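Long-range contacts in addiction module toxin, RelE/StbE family (Escherichia coli BL21, PDB 4MMJ), which acts as the toxin of a type II toxin-antitoxin system, a sequence-specific mRNA endoribonuclease that cuts within lysine codons and inhibits translation elongation: residues Q6-Y11 and D79-F84; K60-A65 and I72-L77; G13-D18 and E85-Q90. The protein carries 1 engineered substitution. All blocks are in the same frame, centred on the assembly; numbering follows the deposited sequence. Where two conformers were deposited one is given.

Contact 1 (Q6-Y11 and D79-F84); sequences QRDIEY and DKLLRF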
loop_
_atom_site.group_PDB
_atom_site.type_symbol
_atom_site.label_atom_id
_atom_site.label_comp_id
_atom_site.label_asym_id
_atom_site.label_seq_id
_atom_site.Cartn_x
_atom_site.Cartn_y
_atom_site.Cartn_z
ATOM N N GLN A 6 6.482 17.411 -10.683
ATOM C CA GLN A 6 5.698 17.258 -9.459
ATOM C C GLN A 6 4.981 15.917 -9.448
ATOM O O GLN A 6 4.290 15.560 -10.407
ATOM C CB GLN A 6 4.663 18.379 -9.326
ATOM C CG GLN A 6 5.242 19.779 -9.343
ATOM C CD GLN A 6 4.195 20.839 -9.080
ATOM O OE1 GLN A 6 3.423 20.739 -8.127
ATOM N NE2 GLN A 6 4.154 21.860 -9.932
ATOM N N ARG A 7 5.108 15.212 -8.329
ATOM C CA ARG A 7 4.506 13.895 -8.152
ATOM C C ARG A 7 3.010 13.966 -7.821
ATOM O O ARG A 7 2.602 14.648 -6.875
ATOM C CB ARG A 7 5.261 13.153 -7.049
ATOM C CG ARG A 7 4.604 11.884 -6.561
ATOM C CD ARG A 7 5.278 11.399 -5.281
ATOM N NE ARG A 7 6.435 10.550 -5.543
ATOM C CZ ARG A 7 7.704 10.907 -5.361
ATOM N NH1 ARG A 7 8.009 12.119 -4.918
ATOM N NH2 ARG A 7 8.674 10.046 -5.626
ATOM N N ASP A 8 2.184 13.265 -8.597
ATOM C CA ASP A 8 0.762 13.241 -8.289
ATOM C C ASP A 8 0.459 12.230 -7.191
ATOM O O ASP A 8 1.358 11.542 -6.701
ATOM C CB ASP A 8 -0.068 12.970 -9.553
ATOM C CG ASP A 8 -0.001 11.523 -10.027
ATOM O OD1 ASP A 8 0.462 10.620 -9.285
ATOM O OD2 ASP A 8 -0.450 11.288 -11.168
ATOM N N ILE A 9 -0.806 12.136 -6.804
ATOM C CA ILE A 9 -1.221 11.097 -5.877
ATOM C C ILE A 9 -2.431 10.425 -6.505
ATOM O O ILE A 9 -3.378 11.102 -6.913
ATOM C CB ILE A 9 -1.552 11.681 -4.492
ATOM C CG1 ILE A 9 -0.298 12.335 -3.901
ATOM C CG2 ILE A 9 -2.081 10.588 -3.550
ATOM C CD1 ILE A 9 -0.547 13.162 -2.667
ATOM N N GLU A 10 -2.379 9.100 -6.622
ATOM C CA GLU A 10 -3.403 8.353 -7.349
ATOM C C GLU A 10 -3.945 7.247 -6.462
ATOM O O GLU A 10 -3.214 6.686 -5.648
ATOM C CB GLU A 10 -2.821 7.726 -8.622
ATOM C CG GLU A 10 -2.110 8.721 -9.528
ATOM C CD GLU A 10 -1.620 8.105 -10.827
ATOM O OE1 GLU A 10 -1.642 6.865 -10.969
ATOM O OE2 GLU A 10 -1.203 8.874 -11.717
ATOM N N TYR A 11 -5.229 6.954 -6.622
ATOM C CA TYR A 11 -5.881 5.881 -5.873
ATOM C C TYR A 11 -6.596 5.053 -6.923
ATOM O O TYR A 11 -7.522 5.551 -7.570
ATOM C CB TYR A 11 -6.913 6.475 -4.906
ATOM C CG TYR A 11 -6.352 7.432 -3.872
ATOM C CD1 TYR A 11 -6.128 8.777 -4.177
ATOM C CD2 TYR A 11 -6.049 6.994 -2.589
ATOM C CE1 TYR A 11 -5.607 9.646 -3.229
ATOM C CE2 TYR A 11 -5.540 7.855 -1.637
ATOM C CZ TYR A 11 -5.321 9.175 -1.960
ATOM O OH TYR A 11 -4.807 10.022 -1.002
ATOM N N ASP A 79 9.167 9.271 -9.459
ATOM C CA ASP A 79 9.293 10.723 -9.312
ATOM C C ASP A 79 8.015 11.421 -9.757
ATOM O O ASP A 79 7.731 12.542 -9.342
ATOM C CB ASP A 79 10.440 11.265 -10.173
ATOM C CG ASP A 79 11.810 10.909 -9.638
ATOM O OD1 ASP A 79 11.938 10.523 -8.453
ATOM O OD2 ASP A 79 12.774 11.044 -10.421
ATOM N N LYS A 80 7.260 10.767 -10.630
ATOM C CA LYS A 80 6.073 11.386 -11.212
ATOM C C LYS A 80 4.771 10.987 -10.522
ATOM O O LYS A 80 3.784 11.715 -10.590
ATOM C CB LYS A 80 5.967 11.071 -12.705
ATOM C CG LYS A 80 7.127 11.578 -13.550
ATOM C CD LYS A 80 6.841 11.342 -15.026
ATOM C CE LYS A 80 8.098 10.960 -15.789
ATOM N NZ LYS A 80 9.103 12.056 -15.802
ATOM N N LEU A 81 4.748 9.835 -9.860
ATOM C CA LEU A 81 3.500 9.421 -9.207
ATOM C C LEU A 81 3.659 8.601 -7.941
ATOM O O LEU A 81 4.637 7.874 -7.774
ATOM C CB LEU A 81 2.595 8.675 -10.202
ATOM C CG LEU A 81 3.019 7.373 -10.877
ATOM C CD1 LEU A 81 2.495 6.166 -10.120
ATOM C CD2 LEU A 81 2.485 7.353 -12.288
ATOM N N LEU A 82 2.684 8.744 -7.047
ATOM C CA LEU A 82 2.489 7.816 -5.943
ATOM C C LEU A 82 1.086 7.273 -6.147
ATOM O O LEU A 82 0.124 8.038 -6.123
ATOM C CB LEU A 82 2.558 8.549 -4.601
ATOM C CG LEU A 82 2.009 7.766 -3.402
ATOM C CD1 LEU A 82 2.753 6.435 -3.236
ATOM C CD2 LEU A 82 2.096 8.588 -2.115
ATOM N N ARG A 83 0.970 5.969 -6.388
ATOM C CA ARG A 83 -0.322 5.352 -6.701
ATOM C C ARG A 83 -0.604 4.237 -5.714
ATOM O O ARG A 83 0.148 3.259 -5.625
ATOM C CB ARG A 83 -0.333 4.786 -8.128
ATOM C CG ARG A 83 -1.645 4.108 -8.560
ATOM C CD ARG A 83 -1.480 3.448 -9.944
ATOM N NE ARG A 83 -2.713 2.825 -10.430
ATOM C CZ ARG A 83 -3.722 3.484 -11.001
ATOM N NH1 ARG A 83 -3.652 4.803 -11.154
ATOM N NH2 ARG A 83 -4.807 2.828 -11.410
ATOM N N PHE A 84 -1.692 4.380 -4.970
ATOM C CA PHE A 84 -2.116 3.302 -4.082
ATOM C C PHE A 84 -2.886 2.281 -4.912
ATOM O O PHE A 84 -3.932 2.610 -5.492
ATOM C CB PHE A 84 -2.954 3.890 -2.945
ATOM C CG PHE A 84 -2.197 4.896 -2.116
ATOM C CD1 PHE A 84 -1.245 4.472 -1.205
ATOM C CD2 PHE A 84 -2.418 6.259 -2.262
ATOM C CE1 PHE A 84 -0.524 5.384 -0.442
ATOM C CE2 PHE A 84 -1.706 7.174 -1.502
ATOM C CZ PHE A 84 -0.758 6.733 -0.587
#
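Asp8 to Tyr11 run beside Leu81 to Phe84 as the parallel strand pair at one margin of the mixed beta sheet of this RelE-family fold, strand 8-11 being outermost within the chain. The backbone bonds follow the parallel pattern, in which one residue serves two neighbours. Asp8 gives its N-H to Lys80 O and receives that of Leu82, so it spans Leu81; Glu10 N to Leu82 O (2.8 Å) and Phe84 N to Glu10 O (2.8 Å) bracket Arg83 in the same way.

Polar side chains gather on the face of Asp8, Glu10, Leu81 and Arg83. With Arg83 extended from CG to NE and CG anti to its backbone N (chi1 180°), its NH1 reaches Glu10 OE1 at 2.9 Å in a salt bridge. The guanidinium presents its edge, whereas the carboxylate is approached from above, the two planes being 87° apart. NE of the same arginine turns to Glu85. Asp8 OD2 and Glu10 OE2 lie just 2.6 Å apart, which suggests that one of these acids holds a proton.

The other face is largely apolar; from helix 29-40, Ile40 touches Ile9 and Leu82, and Met36 touches Tyr11 and Phe84. Ile9 and Phe84 point the same way, and Ile9 CG2 meets the ring edge at CE2, 4.0 Å away. At the end of the sheet bordering the turn, Arg7 crosses Leu82 with its aliphatic part, CD to CB. The rings of Tyr11 and Phe84 meet obliquely, their planes inclined at 31°, Tyr11 CE2 standing 3.6 Å from Phe84 CD2.

Contact 2 (K60-A65 and I72-L77); sequences KGYRDA and ILIYKL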
loop_
_atom_site.group_PDB
_atom_site.type_symbol
_atom_site.label_atom_id
_atom_site.label_comp_id
_atom_site.label_asym_id
_atom_site.label_seq_id
_atom_site.Cartn_x
_atom_site.Cartn_y
_atom_site.Cartn_z
ATOM N N LYS A 60 6.036 -6.460 -10.952
ATOM C CA LYS A 60 7.224 -5.638 -11.158
ATOM C C LYS A 60 6.845 -4.164 -11.358
ATOM O O LYS A 60 5.865 -3.844 -12.045
ATOM C CB LYS A 60 8.018 -6.141 -12.370
ATOM C CG LYS A 60 9.377 -5.493 -12.513
ATOM C CD LYS A 60 10.180 -6.166 -13.615
ATOM C CE LYS A 60 11.588 -5.610 -13.683
ATOM N NZ LYS A 60 12.364 -6.246 -14.780
ATOM N N GLY A 61 7.598 -3.275 -10.718
ATOM C CA GLY A 61 7.327 -1.850 -10.810
ATOM C C GLY A 61 6.607 -1.351 -9.575
ATOM O O GLY A 61 6.617 -0.152 -9.276
ATOM N N TYR A 62 5.982 -2.281 -8.857
ATOM C CA TYR A 62 5.253 -1.961 -7.629
ATOM C C TYR A 62 6.056 -2.301 -6.380
ATOM O O TYR A 62 7.036 -3.056 -6.438
ATOM C CB TYR A 62 3.915 -2.710 -7.588
ATOM C CG TYR A 62 2.922 -2.202 -8.601
ATOM C CD1 TYR A 62 2.890 -2.722 -9.892
ATOM C CD2 TYR A 62 2.033 -1.177 -8.279
ATOM C CE1 TYR A 62 1.988 -2.244 -10.837
ATOM C CE2 TYR A 62 1.119 -0.695 -9.213
ATOM C CZ TYR A 62 1.109 -1.231 -10.493
ATOM O OH TYR A 62 0.209 -0.758 -11.431
ATOM N N ARG A 63 5.632 -1.746 -5.249
ATOM C CA ARG A 63 6.253 -2.057 -3.967
ATOM C C ARG A 63 5.198 -2.584 -3.011
ATOM O O ARG A 63 3.994 -2.437 -3.245
ATOM C CB ARG A 63 6.961 -0.821 -3.383
ATOM C CG ARG A 63 8.121 -0.304 -4.249
ATOM C CD ARG A 63 8.858 0.864 -3.576
ATOM N NE ARG A 63 9.549 0.452 -2.354
ATOM C CZ ARG A 63 10.765 -0.085 -2.336
ATOM N NH1 ARG A 63 11.422 -0.261 -3.474
ATOM N NH2 ARG A 63 11.326 -0.440 -1.187
ATOM N N ASP A 64 5.671 -3.193 -1.940
ATOM C CA ASP A 64 4.828 -3.890 -0.981
ATOM C C ASP A 64 5.271 -3.462 0.414
ATOM O O ASP A 64 6.456 -3.590 0.743
ATOM C CB ASP A 64 5.093 -5.392 -1.202
ATOM C CG ASP A 64 4.357 -6.291 -0.245
ATOM O OD1 ASP A 64 4.188 -5.955 0.946
ATOM O OD2 ASP A 64 3.968 -7.393 -0.698
ATOM N N ALA A 65 4.333 -2.977 1.244
ATOM C CA ALA A 65 4.601 -2.668 2.656
ATOM C C ALA A 65 3.588 -3.358 3.574
ATOM O O ALA A 65 2.406 -3.457 3.229
ATOM C CB ALA A 65 4.539 -1.165 2.897
ATOM N N ILE A 72 -1.239 -6.069 3.758
ATOM C CA ILE A 72 -0.210 -5.404 2.982
ATOM C C ILE A 72 -0.808 -4.249 2.171
ATOM O O ILE A 72 -2.028 -4.168 1.982
ATOM C CB ILE A 72 0.532 -6.386 2.050
ATOM C CG1 ILE A 72 -0.273 -6.633 0.787
ATOM C CG2 ILE A 72 0.872 -7.700 2.785
ATOM C CD1 ILE A 72 0.490 -7.409 -0.261
ATOM N N LEU A 73 0.059 -3.341 1.748
ATOM C CA LEU A 73 -0.306 -2.235 0.865
ATOM C C LEU A 73 0.575 -2.358 -0.349
ATOM O O LEU A 73 1.803 -2.429 -0.223
ATOM C CB LEU A 73 -0.038 -0.888 1.552
ATOM C CG LEU A 73 -0.113 0.325 0.614
ATOM C CD1 LEU A 73 -1.529 0.500 0.101
ATOM C CD2 LEU A 73 0.353 1.604 1.325
ATOM N N ILE A 74 -0.044 -2.424 -1.524
ATOM C CA ILE A 74 0.708 -2.462 -2.764
ATOM C C ILE A 74 0.582 -1.073 -3.377
ATOM O O ILE A 74 -0.529 -0.553 -3.523
ATOM C CB ILE A 74 0.160 -3.497 -3.762
ATOM C CG1 ILE A 74 0.239 -4.912 -3.180
ATOM C CG2 ILE A 74 0.978 -3.466 -5.048
ATOM C CD1 ILE A 74 -0.187 -6.011 -4.181
ATOM N N TYR A 75 1.721 -0.461 -3.692
ATOM C CA TYR A 75 1.737 0.892 -4.241
ATOM C C TYR A 75 2.860 1.033 -5.267
ATOM O O TYR A 75 3.799 0.224 -5.306
ATOM C CB TYR A 75 1.900 1.932 -3.117
ATOM C CG TYR A 75 3.255 1.888 -2.437
ATOM C CD1 TYR A 75 3.531 0.962 -1.428
ATOM C CD2 TYR A 75 4.259 2.776 -2.802
ATOM C CE1 TYR A 75 4.783 0.930 -0.815
ATOM C CE2 TYR A 75 5.501 2.744 -2.202
ATOM C CZ TYR A 75 5.759 1.824 -1.212
ATOM O OH TYR A 75 7.013 1.805 -0.626
ATOM N N LYS A 76 2.744 2.048 -6.114
ATOM C CA LYS A 76 3.817 2.395 -7.029
ATOM C C LYS A 76 4.340 3.772 -6.674
ATOM O O LYS A 76 3.563 4.686 -6.408
ATOM C CB LYS A 76 3.332 2.387 -8.481
ATOM C CG LYS A 76 4.448 2.681 -9.475
ATOM C CD LYS A 76 3.953 2.583 -10.905
ATOM C CE LYS A 76 3.994 1.165 -11.428
ATOM N NZ LYS A 76 3.533 1.110 -12.844
ATOM N N LEU A 77 5.658 3.912 -6.656
ATOM C CA LEU A 77 6.282 5.173 -6.296
ATOM C C LEU A 77 7.369 5.520 -7.299
ATOM O O LEU A 77 8.408 4.862 -7.357
ATOM C CB LEU A 77 6.877 5.105 -4.889
ATOM C CG LEU A 77 7.531 6.403 -4.413
ATOM C CD1 LEU A 77 6.549 7.547 -4.546
ATOM C CD2 LEU A 77 7.968 6.256 -2.963
HETATM O O HOH W 1 4.643 -1.701 -13.464
HETATM O O HOH W 2 7.356 1.568 -7.212
HETATM O O HOH W 3 0.380 1.958 -12.012
#
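Tyr75 O accepts the N-H of Arg63 at 2.7 Å in an almost straight bond, 169° at the hydrogen, and the N-H of Tyr75 returns to Arg63 O. The two side chains of this hydrogen-bonded pair lie alongside each other. Arg63 CB sits over one face of the Tyr75 ring, 4.0 Å from its centroid, a CH-pi contact. The ring of Tyr75 is folded back over its own backbone (chi1 68°), which brings it towards strand 63-66. The chain of Arg63 bends at chi3 and offers Tyr75 OH, near the guanidinium plane, a weak bond from NE (3.4 Å). The firmer polar partner of both lies outside: Asp52 takes a salt bridge from Arg63 and a hydrogen bond from the tyrosine.

A second reciprocal pair, Ala65 with Leu73, continues this antiparallel beta hairpin of strands 63-66 and 71-77, in the middle of the sheet, where Leu35 and Leu39 of helix 29-40 pack on the face bearing Ala65, Leu73 and Tyr75. On the reverse face Asp64 crosses Ile72 at about a right angle, its OD2 3.5 Å from CD1; Asp64 OD1 is buried without a polar partner in the model.

Next to the Arg63-Tyr75 pair, Lys76 crosses Tyr62 at a slant. Its CE lies over the ring face, 4.0 Å from the centroid, and NZ follows in an off-centre cation-pi contact at 4.6 Å. One water links NZ to Lys60 O, and another joins Leu77 N to Gly61 O, which it meets at 2.8 Å.

Contact 3 (G13-D18 and E85-Q90); sequences GQFSKD and ERTGTQ. Engineered in segment 85-90: Gln90 (natural residue His). With SO4 (sulfate ion), chain B.
Helix 13-24 docks on strand 81-88 where that strand carries a classic beta bulge, Glu85 and Arg86 both facing Ile74, and the carboxylate of Asp18 fastens the two together. Four donors grip its two oxygens. Arg86 binds side-on, with NE to Asp18 OD2 at 2.8 Å and NH2 to Asp18 OD1 at 2.9 Å. The NE bond uses the syn lone pair of OD2 and is nearly straight, 167° at the hydrogen; the carboxylate and guanidinium planes are 30° apart. On its anti side OD2 also accepts the backbone N-H of Thr87, at 2.9 Å.

Gln14, one helical turn earlier, completes the set. Its CG, placed by chi1 (-177°), lies over a face of the guanidinium, 3.5 Å from Arg86 NE; the bend at chi2 then carries NE2 to Asp18 OD1 at 2.9 Å, from the face of the carboxylate plane opposite to Arg86 NH2. Four donors would be expected to keep the aspartate ionised, and the two bonds to Asp18 hold the guanidinium against rotation.

Apolar contact adds to this grip. The Phe15 ring turns its edge to the backbone of Arg86, and Phe15 CE1 meets Thr87 CG2 at 3.8 Å. A water gives hydrogen bonds to both Asp18 O and Thr87 O.

Past the strand, Thr89 N-caps the last helix, and the engineered Gln90 donates from NE2 to a sulfate oxygen, O1, at 2.7 Å. The contact is an example of an N-terminal helix running nearly parallel along the edge of a strand, following the short strand before it, consistent with the RelE toxin fold.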
loop_
_atom_site.group_PDB
_atom_site.type_symbol
_atom_site.label_atom_id
_atom_site.label_comp_id
_atom_site.label_asym_id
_atom_site.label_seq_id
_atom_site.Cartn_x
_atom_site.Cartn_y
_atom_site.Cartn_z
ATOM N N GLY A 13 -9.062 2.274 -8.674
ATOM C CA GLY A 13 -10.444 1.961 -8.359
ATOM C C GLY A 13 -10.495 0.749 -7.453
ATOM O O GLY A 13 -11.291 0.686 -6.513
ATOM N N GLN A 14 -9.630 -0.217 -7.720
ATOM C CA GLN A 14 -9.619 -1.412 -6.886
ATOM C C GLN A 14 -9.175 -1.071 -5.469
ATOM O O GLN A 14 -9.672 -1.654 -4.503
ATOM C CB GLN A 14 -8.738 -2.512 -7.470
ATOM C CG GLN A 14 -8.785 -3.797 -6.622
ATOM C CD GLN A 14 -10.173 -4.415 -6.592
ATOM O OE1 GLN A 14 -10.785 -4.628 -7.638
ATOM N NE2 GLN A 14 -10.678 -4.699 -5.396
ATOM N N PHE A 15 -8.257 -0.117 -5.341
ATOM C CA PHE A 15 -7.792 0.275 -4.009
ATOM C C PHE A 15 -8.934 0.814 -3.147
ATOM O O PHE A 15 -9.054 0.470 -1.954
ATOM C CB PHE A 15 -6.641 1.278 -4.092
ATOM C CG PHE A 15 -6.185 1.766 -2.750
ATOM C CD1 PHE A 15 -5.316 1.006 -1.980
ATOM C CD2 PHE A 15 -6.665 2.968 -2.236
ATOM C CE1 PHE A 15 -4.911 1.449 -0.708
ATOM C CE2 PHE A 15 -6.261 3.425 -0.973
ATOM C CZ PHE A 15 -5.386 2.662 -0.209
ATOM N N SER A 16 -9.780 1.647 -3.742
ATOM C CA SER A 16 -10.913 2.198 -3.012
ATOM C C SER A 16 -11.842 1.081 -2.538
ATOM O O SER A 16 -12.334 1.123 -1.409
ATOM C CB SER A 16 -11.665 3.220 -3.860
ATOM O OG SER A 16 -10.820 4.316 -4.155
ATOM N N LYS A 17 -12.070 0.087 -3.389
ATOM C CA LYS A 17 -12.876 -1.077 -3.000
ATOM C C LYS A 17 -12.216 -1.858 -1.866
ATOM O O LYS A 17 -12.890 -2.283 -0.902
ATOM C CB LYS A 17 -13.107 -2.002 -4.197
ATOM C CG LYS A 17 -14.090 -1.454 -5.222
ATOM C CD LYS A 17 -14.436 -2.521 -6.252
ATOM C CE LYS A 17 -15.471 -2.009 -7.245
ATOM N NZ LYS A 17 -16.174 -3.125 -7.941
ATOM N N ASP A 18 -10.904 -2.045 -1.980
ATOM C CA ASP A 18 -10.122 -2.731 -0.947
ATOM C C ASP A 18 -10.248 -2.068 0.425
ATOM O O ASP A 18 -10.318 -2.752 1.452
ATOM C CB ASP A 18 -8.644 -2.767 -1.344
ATOM C CG ASP A 18 -8.350 -3.757 -2.462
ATOM O OD1 ASP A 18 -9.254 -4.529 -2.860
ATOM O OD2 ASP A 18 -7.195 -3.783 -2.930
ATOM N N GLU A 85 -2.362 1.052 -4.991
ATOM C CA GLU A 85 -2.867 0.079 -5.963
ATOM C C GLU A 85 -3.845 -0.936 -5.364
ATOM O O GLU A 85 -4.939 -1.133 -5.898
ATOM C CB GLU A 85 -1.705 -0.638 -6.676
ATOM C CG GLU A 85 -2.136 -1.533 -7.827
ATOM C CD GLU A 85 -2.683 -0.762 -9.022
ATOM O OE1 GLU A 85 -2.501 0.480 -9.089
ATOM O OE2 GLU A 85 -3.296 -1.403 -9.904
ATOM N N ARG A 86 -3.445 -1.579 -4.270
ATOM C CA ARG A 86 -4.288 -2.563 -3.607
ATOM C C ARG A 86 -3.965 -2.606 -2.107
ATOM O O ARG A 86 -2.876 -2.193 -1.685
ATOM C CB ARG A 86 -4.103 -3.963 -4.223
ATOM C CG ARG A 86 -4.742 -4.164 -5.604
ATOM C CD ARG A 86 -5.340 -5.546 -5.758
ATOM N NE ARG A 86 -6.481 -5.744 -4.867
ATOM C CZ ARG A 86 -7.155 -6.886 -4.755
ATOM N NH1 ARG A 86 -6.807 -7.944 -5.481
ATOM N NH2 ARG A 86 -8.175 -6.972 -3.918
ATOM N N THR A 87 -4.901 -3.113 -1.311
ATOM C CA THR A 87 -4.600 -3.396 0.091
ATOM C C THR A 87 -5.468 -4.532 0.622
ATOM O O THR A 87 -6.633 -4.646 0.253
ATOM C CB THR A 87 -4.695 -2.124 0.984
ATOM O OG1 THR A 87 -4.188 -2.420 2.297
ATOM C CG2 THR A 87 -6.140 -1.626 1.080
ATOM N N GLY A 88 -4.896 -5.400 1.455
ATOM C CA GLY A 88 -5.654 -6.517 1.992
ATOM C C GLY A 88 -4.730 -7.647 2.391
ATOM O O GLY A 88 -3.525 -7.431 2.562
ATOM N N THR A 89 -5.275 -8.854 2.543
ATOM C CA THR A 89 -4.431 -9.989 2.908
ATOM C C THR A 89 -3.548 -10.451 1.753
ATOM O O THR A 89 -3.868 -10.243 0.580
ATOM C CB THR A 89 -5.268 -11.204 3.374
ATOM O OG1 THR A 89 -6.028 -11.704 2.268
ATOM C CG2 THR A 89 -6.201 -10.827 4.528
ATOM N N GLN A 90 -2.432 -11.081 2.097
ATOM C CA GLN A 90 -1.564 -11.734 1.122
ATOM C C GLN A 90 -2.377 -12.615 0.179
ATOM O O GLN A 90 -2.264 -12.519 -1.043
ATOM C CB GLN A 90 -0.605 -12.626 1.887
ATOM C CG GLN A 90 0.794 -12.688 1.366
ATOM C CD GLN A 90 1.633 -13.669 2.173
ATOM O OE1 GLN A 90 1.267 -14.840 2.320
ATOM N NE2 GLN A 90 2.744 -13.190 2.725
HETATM S S SO4 B . 4.804 -10.262 1.462
HETATM O O1 SO4 B . 4.376 -11.019 2.636
HETATM O O2 SO4 B . 3.638 -9.573 0.913
HETATM O O3 SO4 B . 5.385 -11.151 0.455
HETATM O O4 SO4 B . 5.826 -9.296 1.864
HETATM O O HOH W 4 -9.222 -5.277 1.786
#

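Overall arrangement
Strand 81-88 unites the three contacts. Its first half pairs with strand 8-11 in contact 1, its second half meets helix 13-24 in contact 3, and it lies antiparallel to strand 71-77 of contact 2. Contacts 1 and 2, with centres 12 Å apart, join through the bond from Arg83 N to Lys76 O (2.9 Å). Contacts 2 and 3, 11 Å apart, join through Glu85 N to Ile74 O (2.8 Å) and by Leu73 packing on Phe15. Contacts 1 and 3 are more distant, at 16 Å. The sulfate, probably from the crystallisation liquor, lies to one side: engineered Gln90 and His66 bind it, and its nearest atom is about 3 Å from the Asp64 side chain.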